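Local coordinates for hemolysin II regulatory protein (Bacillus cereus, PDB 2JJ7), which is a dimeric TetR-family regulator that probably binds DNA through a helix-turn-helix motif to control hemolysin II transcription, at residues F126-Q134 with I147-V158; L72-L83 with E135-H143. One frame throughout, in Å; residues are numbered along the deposited sequence.

Interactions 1 and 2 share helix 129-138, which uses its earlier part against helix 147-158 and its last turn against segment 72-83, where helix 71-74 turns into helix 79-96. Their centres lie about 13 Å apart, on the same side of the chain's centre. Interaction 1 is the more buried, about 13 Å from that centre; interaction 2 lies further out, about 22 Å. They touch directly: L129 CD1 and L83 CD1 are 3.7 Å apart, and I132 CG2 approaches L83 CB to 3.7 Å. Neither includes any of the predicted DNA-binding motif at 29-48, and helix 147-158 also packs against the second subunit.

Interaction 1 (F126-Q134 with I147-V158); sequences FEQLKEILQ and INHTIHWITSIV
L133 and I147 meet tightly between helix 129-134 and helix 147-158: I147 CD1 presses against L133 CB at 3.5 Å, closer than usual for two carbons. I147 CG1 lies anti to the backbone N (chi1 176°), which sends CD1 across the gap, where it also meets Q134 CG. L133 CD1 touches both T150 CG2 and I151 CG1, each 3.9 Å away. K130 runs extended along the rim; its CB carries I151 CD1 at 3.7 Å, and its chain crosses I147 at about a right angle. One turn before L133, L129 CD2 rests on I154 CG2 (3.8 Å), while its CD1 faces I154 CD1. F126 closes the row edge-on: V158 CG1 lies in the plane of its ring near CE2, and T155 OG1 comes within 3.4 Å of CE1. That hydroxyl is already spoken for, donating to I151 O at 2.8 Å from above the carbonyl plane, and I151 O also takes T155 N. No hydrogen bond joins the segments, so apolar contact holds them. The axes approach to 10.3 Å with N-to-C directions 124° apart, and I151 and K130 bring the backbones closest. This is helix packing within the TetR-like C-terminal domain. F126 meets F90 edge-to-face on helix 79-96, to which L129 also reaches, and touches I108 of helix 98-109. Across helix 147-158, W153 and I157 pack on helix 169-181, and S156 and W153 meet S156 and F160 of the second subunit.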
loop_
_atom_site.group_PDB
_atom_site.type_symbol
_atom_site.label_atom_id
_atom_site.label_comp_id
_atom_site.label_asym_id
_atom_site.label_seq_id
_atom_site.Cartn_x
_atom_site.Cartn_y
_atom_site.Cartn_z
ATOM N N PHE B 126 -5.248 -14.151 -5.792
ATOM C CA PHE B 126 -5.199 -12.881 -5.074
ATOM C C PHE B 126 -6.281 -11.910 -5.577
ATOM O O PHE B 126 -6.826 -11.119 -4.805
ATOM C CB PHE B 126 -3.787 -12.257 -5.165
ATOM C CG PHE B 126 -3.527 -11.199 -4.119
ATOM C CD1 PHE B 126 -3.633 -9.849 -4.433
ATOM C CD2 PHE B 126 -3.202 -11.554 -2.802
ATOM C CE1 PHE B 126 -3.415 -8.861 -3.457
ATOM C CE2 PHE B 126 -2.964 -10.566 -1.812
ATOM C CZ PHE B 126 -3.066 -9.220 -2.139
ATOM N N GLU B 127 -6.585 -11.981 -6.869
ATOM C CA GLU B 127 -7.626 -11.137 -7.493
ATOM C C GLU B 127 -9.076 -11.422 -7.031
ATOM O O GLU B 127 -10.010 -10.746 -7.458
ATOM C CB GLU B 127 -7.532 -11.218 -9.010
ATOM C CG GLU B 127 -6.505 -10.249 -9.563
ATOM C CD GLU B 127 -6.306 -10.365 -11.055
ATOM O OE1 GLU B 127 -6.961 -11.214 -11.694
ATOM O OE2 GLU B 127 -5.473 -9.599 -11.590
ATOM N N GLN B 128 -9.255 -12.419 -6.168
ATOM C CA GLN B 128 -10.573 -12.682 -5.588
ATOM C C GLN B 128 -11.004 -11.537 -4.674
ATOM O O GLN B 128 -12.183 -11.391 -4.390
ATOM C CB GLN B 128 -10.579 -13.965 -4.777
ATOM C CG GLN B 128 -10.779 -15.233 -5.565
ATOM C CD GLN B 128 -11.033 -16.408 -4.644
ATOM O OE1 GLN B 128 -11.902 -16.345 -3.769
ATOM N NE2 GLN B 128 -10.271 -17.481 -4.820
ATOM N N LEU B 129 -10.047 -10.735 -4.218
ATOM C CA LEU B 129 -10.329 -9.663 -3.270
ATOM C C LEU B 129 -11.477 -8.733 -3.669
ATOM O O LEU B 129 -12.359 -8.451 -2.857
ATOM C CB LEU B 129 -9.062 -8.851 -3.023
ATOM C CG LEU B 129 -9.167 -7.710 -2.016
ATOM C CD1 LEU B 129 -9.681 -8.224 -0.635
ATOM C CD2 LEU B 129 -7.805 -6.993 -1.930
ATOM N N LYS B 130 -11.448 -8.242 -4.907
ATOM C CA LYS B 130 -12.509 -7.373 -5.426
ATOM C C LYS B 130 -13.912 -7.896 -5.145
ATOM O O LYS B 130 -14.725 -7.175 -4.568
ATOM C CB LYS B 130 -12.357 -7.117 -6.931
ATOM C CG LYS B 130 -13.380 -6.095 -7.444
ATOM C CD LYS B 130 -13.091 -5.641 -8.860
ATOM C CE LYS B 130 -14.061 -4.536 -9.278
ATOM N NZ LYS B 130 -14.051 -4.266 -10.750
ATOM N N GLU B 131 -14.202 -9.135 -5.550
ATOM C CA GLU B 131 -15.563 -9.668 -5.369
ATOM C C GLU B 131 -15.951 -9.815 -3.891
ATOM O O GLU B 131 -17.083 -9.574 -3.535
ATOM C CB GLU B 131 -15.807 -10.960 -6.156
ATOM C CG GLU B 131 -15.041 -12.182 -5.679
ATOM C CD GLU B 131 -15.637 -13.477 -6.233
ATOM O OE1 GLU B 131 -16.379 -13.416 -7.226
ATOM O OE2 GLU B 131 -15.369 -14.555 -5.670
ATOM N N ILE B 132 -14.993 -10.167 -3.038
ATOM C CA ILE B 132 -15.250 -10.263 -1.597
ATOM C C ILE B 132 -15.691 -8.904 -1.027
ATOM O O ILE B 132 -16.650 -8.814 -0.244
ATOM C CB ILE B 132 -14.006 -10.773 -0.843
ATOM C CG1 ILE B 132 -13.692 -12.217 -1.253
ATOM C CG2 ILE B 132 -14.253 -10.740 0.651
ATOM C CD1 ILE B 132 -12.360 -12.771 -0.667
ATOM N N LEU B 133 -14.985 -7.857 -1.442
ATOM C CA LEU B 133 -15.227 -6.486 -0.982
ATOM C C LEU B 133 -16.551 -5.945 -1.502
ATOM O O LEU B 133 -17.295 -5.302 -0.751
ATOM C CB LEU B 133 -14.080 -5.560 -1.416
ATOM C CG LEU B 133 -12.701 -5.770 -0.783
ATOM C CD1 LEU B 133 -11.688 -4.809 -1.415
ATOM C CD2 LEU B 133 -12.759 -5.566 0.731
ATOM N N GLN B 134 -16.845 -6.206 -2.776
ATOM C CA GLN B 134 -18.124 -5.797 -3.369
ATOM C C GLN B 134 -19.297 -6.486 -2.689
ATOM O O GLN B 134 -20.292 -5.844 -2.392
ATOM C CB GLN B 134 -18.145 -6.071 -4.863
ATOM C CG GLN B 134 -17.189 -5.178 -5.624
ATOM C CD GLN B 134 -17.113 -5.526 -7.093
ATOM O OE1 GLN B 134 -17.109 -6.708 -7.473
ATOM N NE2 GLN B 134 -17.028 -4.502 -7.931
ATOM N N ILE B 147 -13.491 1.155 -4.150
ATOM C CA ILE B 147 -13.094 -0.242 -4.235
ATOM C C ILE B 147 -11.624 -0.401 -4.663
ATOM O O ILE B 147 -10.902 -1.207 -4.073
ATOM C CB ILE B 147 -14.055 -1.083 -5.132
ATOM C CG1 ILE B 147 -13.550 -2.517 -5.281
ATOM C CG2 ILE B 147 -14.219 -0.471 -6.515
ATOM C CD1 ILE B 147 -13.890 -3.388 -4.126
ATOM N N ASN B 148 -11.185 0.359 -5.668
ATOM C CA ASN B 148 -9.812 0.241 -6.169
ATOM C C ASN B 148 -8.767 0.753 -5.177
ATOM O O ASN B 148 -7.671 0.219 -5.102
ATOM C CB ASN B 148 -9.645 0.953 -7.517
ATOM C CG ASN B 148 -10.410 0.264 -8.651
ATOM O OD1 ASN B 148 -10.604 -0.960 -8.656
ATOM N ND2 ASN B 148 -10.835 1.053 -9.626
ATOM N N HIS B 149 -9.114 1.780 -4.411
ATOM C CA HIS B 149 -8.197 2.319 -3.425
ATOM C C HIS B 149 -8.030 1.341 -2.275
ATOM O O HIS B 149 -6.927 1.181 -1.762
ATOM C CB HIS B 149 -8.677 3.676 -2.942
ATOM C CG HIS B 149 -8.517 4.771 -3.963
ATOM N ND1 HIS B 149 -7.389 5.559 -4.042
ATOM C CD2 HIS B 149 -9.346 5.207 -4.945
ATOM C CE1 HIS B 149 -7.538 6.446 -5.014
ATOM N NE2 HIS B 149 -8.715 6.252 -5.577
ATOM N N THR B 150 -9.129 0.666 -1.914
ATOM C CA THR B 150 -9.149 -0.353 -0.873
ATOM C C THR B 150 -8.371 -1.608 -1.301
ATOM O O THR B 150 -7.605 -2.165 -0.518
ATOM C CB THR B 150 -10.593 -0.717 -0.488
ATOM O OG1 THR B 150 -11.301 0.482 -0.122
ATOM C CG2 THR B 150 -10.608 -1.702 0.694
ATOM N N ILE B 151 -8.577 -2.042 -2.540
ATOM C CA ILE B 151 -7.752 -3.093 -3.138
ATOM C C ILE B 151 -6.275 -2.703 -3.062
ATOM O O ILE B 151 -5.471 -3.472 -2.566
ATOM C CB ILE B 151 -8.201 -3.410 -4.596
ATOM C CG1 ILE B 151 -9.589 -4.094 -4.571
ATOM C CG2 ILE B 151 -7.143 -4.274 -5.339
ATOM C CD1 ILE B 151 -10.246 -4.232 -5.909
ATOM N N HIS B 152 -5.908 -1.513 -3.530
ATOM C CA HIS B 152 -4.491 -1.144 -3.479
ATOM C C HIS B 152 -3.959 -1.082 -2.031
ATOM O O HIS B 152 -2.840 -1.517 -1.759
ATOM C CB HIS B 152 -4.165 0.161 -4.230
ATOM C CG HIS B 152 -2.710 0.515 -4.153
ATOM N ND1 HIS B 152 -1.752 -0.118 -4.917
ATOM C CD2 HIS B 152 -2.035 1.348 -3.323
ATOM C CE1 HIS B 152 -0.558 0.350 -4.601
ATOM N NE2 HIS B 152 -0.700 1.238 -3.633
ATOM N N TRP B 153 -4.756 -0.532 -1.115
ATOM C CA TRP B 153 -4.383 -0.502 0.307
ATOM C C TRP B 153 -4.039 -1.908 0.852
ATOM O O TRP B 153 -2.953 -2.119 1.395
ATOM C CB TRP B 153 -5.475 0.192 1.136
ATOM C CG TRP B 153 -5.304 0.080 2.640
ATOM C CD1 TRP B 153 -4.312 0.629 3.390
ATOM C CD2 TRP B 153 -6.167 -0.610 3.562
ATOM N NE1 TRP B 153 -4.501 0.336 4.728
ATOM C CE2 TRP B 153 -5.622 -0.438 4.858
ATOM C CE3 TRP B 153 -7.351 -1.345 3.421
ATOM C CZ2 TRP B 153 -6.211 -0.990 6.005
ATOM C CZ3 TRP B 153 -7.943 -1.894 4.568
ATOM C CH2 TRP B 153 -7.367 -1.712 5.840
ATOM N N ILE B 154 -4.938 -2.870 0.661
ATOM C CA ILE B 154 -4.737 -4.229 1.168
ATOM C C ILE B 154 -3.558 -4.944 0.467
ATOM O O ILE B 154 -2.728 -5.629 1.103
ATOM C CB ILE B 154 -6.064 -5.073 1.054
ATOM C CG1 ILE B 154 -7.134 -4.534 2.006
ATOM C CG2 ILE B 154 -5.792 -6.575 1.298
ATOM C CD1 ILE B 154 -8.516 -5.227 1.887
ATOM N N THR B 155 -3.468 -4.766 -0.846
ATOM C CA THR B 155 -2.373 -5.326 -1.626
ATOM C C THR B 155 -1.017 -4.861 -1.074
ATOM O O THR B 155 -0.074 -5.654 -0.927
ATOM C CB THR B 155 -2.558 -4.936 -3.127
ATOM O OG1 THR B 155 -3.811 -5.486 -3.596
ATOM C CG2 THR B 155 -1.413 -5.453 -4.014
ATOM N N SER B 156 -0.914 -3.571 -0.772
ATOM C CA SER B 156 0.343 -3.001 -0.328
ATOM C C SER B 156 0.747 -3.529 1.041
ATOM O O SER B 156 1.918 -3.813 1.276
ATOM C CB SER B 156 0.282 -1.468 -0.334
ATOM O OG SER B 156 -0.493 -0.978 0.750
ATOM N N ILE B 157 -0.216 -3.668 1.944
ATOM C CA ILE B 157 0.109 -4.136 3.295
ATOM C C ILE B 157 0.266 -5.667 3.402
ATOM O O ILE B 157 1.144 -6.155 4.118
ATOM C CB ILE B 157 -0.867 -3.577 4.358
ATOM C CG1 ILE B 157 -2.293 -4.065 4.102
ATOM C CG2 ILE B 157 -0.811 -2.034 4.366
ATOM C CD1 ILE B 157 -3.357 -3.391 5.000
ATOM N N VAL B 158 -0.570 -6.416 2.689
ATOM C CA VAL B 158 -0.567 -7.868 2.802
ATOM C C VAL B 158 0.665 -8.471 2.123
ATOM O O VAL B 158 1.197 -9.502 2.574
ATOM C CB VAL B 158 -1.893 -8.491 2.251
ATOM C CG1 VAL B 158 -1.729 -9.979 1.939
ATOM C CG2 VAL B 158 -2.999 -8.289 3.270
#

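Interaction 2 (L72-L83 with E135-H143); sequences LEKNQFNPINAL and EGEKQGVFH
P79 sits at the centre of the contact, its ring laid against the last turn of helix 129-138. P79 CB comes within 3.5 Å of G136 CA, while CG and CD lie beside the amide of Q139. P79 CA and G136 CA are 5.0 Å apart, and the F142 ring fills the space beside G136, which has no side chain. F142 packs against the first turn of helix 79-96: its CZ meets L83 CD2 at 3.6 Å, and P79 O lies near the plane of the ring, at its edge. Beside it, I80 CD1 touches V141 CG2 at 3.4 Å, a tight carbon pair, and V141 CG1 sits over one face of the F142 ring. L72 CD2 lies against E135 CG at 3.8 Å.

The one hydrogen bond across the segments runs from Q139 NE2 to F77 O, 2.8 Å, nearly along the C=O axis, with F77 O 17° out of the Q139 amide plane. The same nitrogen also donates to the anti lone pair of E135 OE2 at 2.8 Å; the bend of E135 at chi2 (60°) folds its carboxylate back to meet it. Behind these partners stand three backbone devices. Schellman motifs at Q76 and G140 end the two helices, the second turning V141 and F142 back toward P79, and N78, the N-cap of helix 79-96, accepts from N81 N through OD1. L83 and F142 continue onto L180 of helix 169-181. The pairing is thus mostly apolar, with one amide nitrogen gripped by two acceptors fixing the Q139 end; one of the two is the E135 carboxylate, whose charge probably strengthens its share of the grip.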
loop_
_atom_site.group_PDB
_atom_site.type_symbol
_atom_site.label_atom_id
_atom_site.label_comp_id
_atom_site.label_asym_id
_atom_site.label_seq_id
_atom_site.Cartn_x
_atom_site.Cartn_y
_atom_site.Cartn_z
ATOM N N LEU B 72 -15.825 -16.763 -1.343
ATOM C CA LEU B 72 -17.230 -16.381 -1.122
ATOM C C LEU B 72 -18.150 -17.592 -1.131
ATOM O O LEU B 72 -19.005 -17.737 -0.257
ATOM C CB LEU B 72 -17.719 -15.351 -2.155
ATOM C CG LEU B 72 -17.494 -13.854 -1.959
ATOM C CD1 LEU B 72 -18.063 -13.072 -3.138
ATOM C CD2 LEU B 72 -18.126 -13.366 -0.662
ATOM N N GLU B 73 -17.994 -18.450 -2.128
ATOM C CA GLU B 73 -18.762 -19.691 -2.185
ATOM C C GLU B 73 -18.404 -20.639 -1.034
ATOM O O GLU B 73 -19.294 -21.181 -0.382
ATOM C CB GLU B 73 -18.577 -20.400 -3.528
ATOM C CG GLU B 73 -19.110 -19.600 -4.707
ATOM C CD GLU B 73 -18.904 -20.290 -6.044
ATOM O OE1 GLU B 73 -17.819 -20.871 -6.281
ATOM O OE2 GLU B 73 -19.840 -20.239 -6.867
ATOM N N LYS B 74 -17.111 -20.829 -0.776
ATOM C CA LYS B 74 -16.690 -21.675 0.342
ATOM C C LYS B 74 -17.289 -21.193 1.689
ATOM O O LYS B 74 -17.601 -21.992 2.575
ATOM C CB LYS B 74 -15.163 -21.756 0.416
ATOM C CG LYS B 74 -14.688 -22.739 1.456
ATOM C CD LYS B 74 -13.175 -22.820 1.546
ATOM C CE LYS B 74 -12.806 -23.595 2.795
ATOM N NZ LYS B 74 -11.353 -23.799 2.919
ATOM N N ASN B 75 -17.474 -19.883 1.824
ATOM C CA ASN B 75 -18.019 -19.339 3.046
ATOM C C ASN B 75 -19.496 -18.984 2.935
ATOM O O ASN B 75 -20.019 -18.207 3.741
ATOM C CB ASN B 75 -17.176 -18.148 3.482
ATOM C CG ASN B 75 -15.822 -18.584 3.960
ATOM O OD1 ASN B 75 -15.683 -19.039 5.096
ATOM N ND2 ASN B 75 -14.820 -18.530 3.072
ATOM N N GLN B 76 -20.152 -19.562 1.931
ATOM C CA GLN B 76 -21.583 -19.362 1.689
ATOM C C GLN B 76 -22.007 -17.888 1.714
ATOM O O GLN B 76 -23.028 -17.526 2.306
ATOM C CB GLN B 76 -22.402 -20.208 2.656
ATOM C CG GLN B 76 -22.258 -21.698 2.378
ATOM C CD GLN B 76 -22.960 -22.555 3.402
ATOM O OE1 GLN B 76 -22.813 -22.344 4.607
ATOM N NE2 GLN B 76 -23.719 -23.540 2.930
ATOM N N PHE B 77 -21.179 -17.059 1.076
ATOM C CA PHE B 77 -21.424 -15.629 0.867
ATOM C C PHE B 77 -21.571 -14.842 2.157
ATOM O O PHE B 77 -22.298 -13.856 2.205
ATOM C CB PHE B 77 -22.589 -15.417 -0.115
ATOM C CG PHE B 77 -22.326 -16.015 -1.469
ATOM C CD1 PHE B 77 -21.717 -15.262 -2.461
ATOM C CD2 PHE B 77 -22.634 -17.347 -1.732
ATOM C CE1 PHE B 77 -21.446 -15.817 -3.703
ATOM C CE2 PHE B 77 -22.365 -17.918 -2.973
ATOM C CZ PHE B 77 -21.775 -17.151 -3.957
ATOM N N ASN B 78 -20.883 -15.321 3.198
ATOM C CA ASN B 78 -20.551 -14.547 4.393
ATOM C C ASN B 78 -19.262 -13.784 4.062
ATOM O O ASN B 78 -18.187 -14.379 4.031
ATOM C CB ASN B 78 -20.326 -15.498 5.579
ATOM C CG ASN B 78 -20.149 -14.764 6.915
ATOM O OD1 ASN B 78 -19.550 -13.694 6.984
ATOM N ND2 ASN B 78 -20.657 -15.364 7.989
ATOM N N PRO B 79 -19.368 -12.468 3.778
ATOM C CA PRO B 79 -18.233 -11.650 3.343
ATOM C C PRO B 79 -17.127 -11.461 4.372
ATOM O O PRO B 79 -15.954 -11.438 3.994
ATOM C CB PRO B 79 -18.881 -10.295 3.038
ATOM C CG PRO B 79 -20.295 -10.622 2.761
ATOM C CD PRO B 79 -20.630 -11.708 3.691
ATOM N N ILE B 80 -17.480 -11.305 5.649
ATOM C CA ILE B 80 -16.457 -11.208 6.695
ATOM C C ILE B 80 -15.641 -12.514 6.784
ATOM O O ILE B 80 -14.418 -12.482 6.777
ATOM C CB ILE B 80 -17.062 -10.818 8.070
ATOM C CG1 ILE B 80 -17.584 -9.370 8.021
ATOM C CG2 ILE B 80 -16.030 -11.000 9.205
ATOM C CD1 ILE B 80 -18.576 -9.000 9.170
ATOM N N ASN B 81 -16.317 -13.662 6.838
ATOM C CA ASN B 81 -15.613 -14.939 6.871
ATOM C C ASN B 81 -14.812 -15.226 5.609
ATOM O O ASN B 81 -13.683 -15.731 5.685
ATOM C CB ASN B 81 -16.576 -16.084 7.171
ATOM C CG ASN B 81 -16.989 -16.130 8.635
ATOM O OD1 ASN B 81 -16.664 -15.240 9.426
ATOM N ND2 ASN B 81 -17.710 -17.168 8.995
ATOM N N ALA B 82 -15.388 -14.919 4.449
ATOM C CA ALA B 82 -14.647 -15.052 3.197
ATOM C C ALA B 82 -13.375 -14.217 3.261
ATOM O O ALA B 82 -12.293 -14.711 2.955
ATOM C CB ALA B 82 -15.495 -14.631 2.017
ATOM N N LEU B 83 -13.496 -12.963 3.684
ATOM C CA LEU B 83 -12.325 -12.092 3.757
ATOM C C LEU B 83 -11.286 -12.565 4.791
ATOM O O LEU B 83 -10.068 -12.485 4.543
ATOM C CB LEU B 83 -12.737 -10.642 4.023
ATOM C CG LEU B 83 -11.614 -9.601 3.961
ATOM C CD1 LEU B 83 -11.019 -9.512 2.570
ATOM C CD2 LEU B 83 -12.143 -8.258 4.410
ATOM N N GLU B 135 -19.163 -7.784 -2.419
ATOM C CA GLU B 135 -20.172 -8.513 -1.648
ATOM C C GLU B 135 -20.414 -7.927 -0.240
ATOM O O GLU B 135 -21.563 -7.718 0.160
ATOM C CB GLU B 135 -19.828 -10.010 -1.566
ATOM C CG GLU B 135 -20.953 -10.869 -0.979
ATOM C CD GLU B 135 -22.266 -10.804 -1.770
ATOM O OE1 GLU B 135 -22.229 -10.700 -3.020
ATOM O OE2 GLU B 135 -23.343 -10.867 -1.133
ATOM N N GLY B 136 -19.333 -7.657 0.495
ATOM C CA GLY B 136 -19.434 -7.065 1.831
ATOM C C GLY B 136 -20.059 -5.682 1.826
ATOM O O GLY B 136 -20.861 -5.345 2.706
ATOM N N GLU B 137 -19.697 -4.892 0.823
ATOM C CA GLU B 137 -20.289 -3.583 0.632
ATOM C C GLU B 137 -21.767 -3.722 0.304
ATOM O O GLU B 137 -22.596 -2.999 0.861
ATOM C CB GLU B 137 -19.579 -2.832 -0.490
ATOM C CG GLU B 137 -20.172 -1.472 -0.787
ATOM C CD GLU B 137 -19.311 -0.668 -1.743
ATOM O OE1 GLU B 137 -18.955 -1.191 -2.828
ATOM O OE2 GLU B 137 -18.990 0.487 -1.397
ATOM N N LYS B 138 -22.085 -4.640 -0.610
ATOM C CA LYS B 138 -23.470 -4.886 -1.008
ATOM C C LYS B 138 -24.304 -5.305 0.204
ATOM O O LYS B 138 -25.420 -4.836 0.382
ATOM C CB LYS B 138 -23.523 -5.954 -2.104
ATOM C CG LYS B 138 -24.931 -6.425 -2.479
ATOM C CD LYS B 138 -24.875 -7.626 -3.422
ATOM C CE LYS B 138 -25.999 -8.602 -3.123
ATOM N NZ LYS B 138 -26.758 -8.992 -4.341
ATOM N N GLN B 139 -23.734 -6.165 1.051
ATOM C CA GLN B 139 -24.437 -6.675 2.226
ATOM C C GLN B 139 -24.477 -5.708 3.411
ATOM O O GLN B 139 -25.130 -5.987 4.415
ATOM C CB GLN B 139 -23.849 -8.005 2.669
ATOM C CG GLN B 139 -24.205 -9.160 1.751
ATOM C CD GLN B 139 -23.900 -10.498 2.375
ATOM O OE1 GLN B 139 -23.846 -10.626 3.601
ATOM N NE2 GLN B 139 -23.685 -11.509 1.533
ATOM N N GLY B 140 -23.780 -4.581 3.298
ATOM C CA GLY B 140 -23.830 -3.529 4.321
ATOM C C GLY B 140 -22.835 -3.759 5.439
ATOM O O GLY B 140 -22.961 -3.199 6.521
ATOM N N VAL B 141 -21.821 -4.563 5.162
ATOM C CA VAL B 141 -20.875 -4.973 6.189
ATOM C C VAL B 141 -19.503 -4.278 6.029
ATOM O O VAL B 141 -18.835 -3.991 7.029
ATOM C CB VAL B 141 -20.840 -6.540 6.286
ATOM C CG1 VAL B 141 -19.658 -7.151 5.569
ATOM C CG2 VAL B 141 -20.934 -7.000 7.728
ATOM N N PHE B 142 -19.115 -3.974 4.782
ATOM C CA PHE B 142 -17.874 -3.245 4.502
ATOM C C PHE B 142 -18.179 -1.808 4.068
ATOM O O PHE B 142 -19.157 -1.551 3.358
ATOM C CB PHE B 142 -17.003 -3.932 3.429
ATOM C CG PHE B 142 -16.544 -5.345 3.788
ATOM C CD1 PHE B 142 -16.369 -5.740 5.123
ATOM C CD2 PHE B 142 -16.275 -6.269 2.779
ATOM C CE1 PHE B 142 -15.958 -7.040 5.443
ATOM C CE2 PHE B 142 -15.862 -7.590 3.085
ATOM C CZ PHE B 142 -15.695 -7.967 4.412
ATOM N N HIS B 143 -17.324 -0.884 4.487
ATOM C CA HIS B 143 -17.502 0.537 4.184
ATOM C C HIS B 143 -16.169 1.155 3.788
ATOM O O HIS B 143 -15.210 1.113 4.560
ATOM C CB HIS B 143 -18.097 1.254 5.390
ATOM C CG HIS B 143 -19.307 0.573 5.942
ATOM N ND1 HIS B 143 -20.578 0.808 5.461
ATOM C CD2 HIS B 143 -19.438 -0.365 6.911
ATOM C CE1 HIS B 143 -21.441 0.056 6.120
ATOM N NE2 HIS B 143 -20.776 -0.666 7.005
#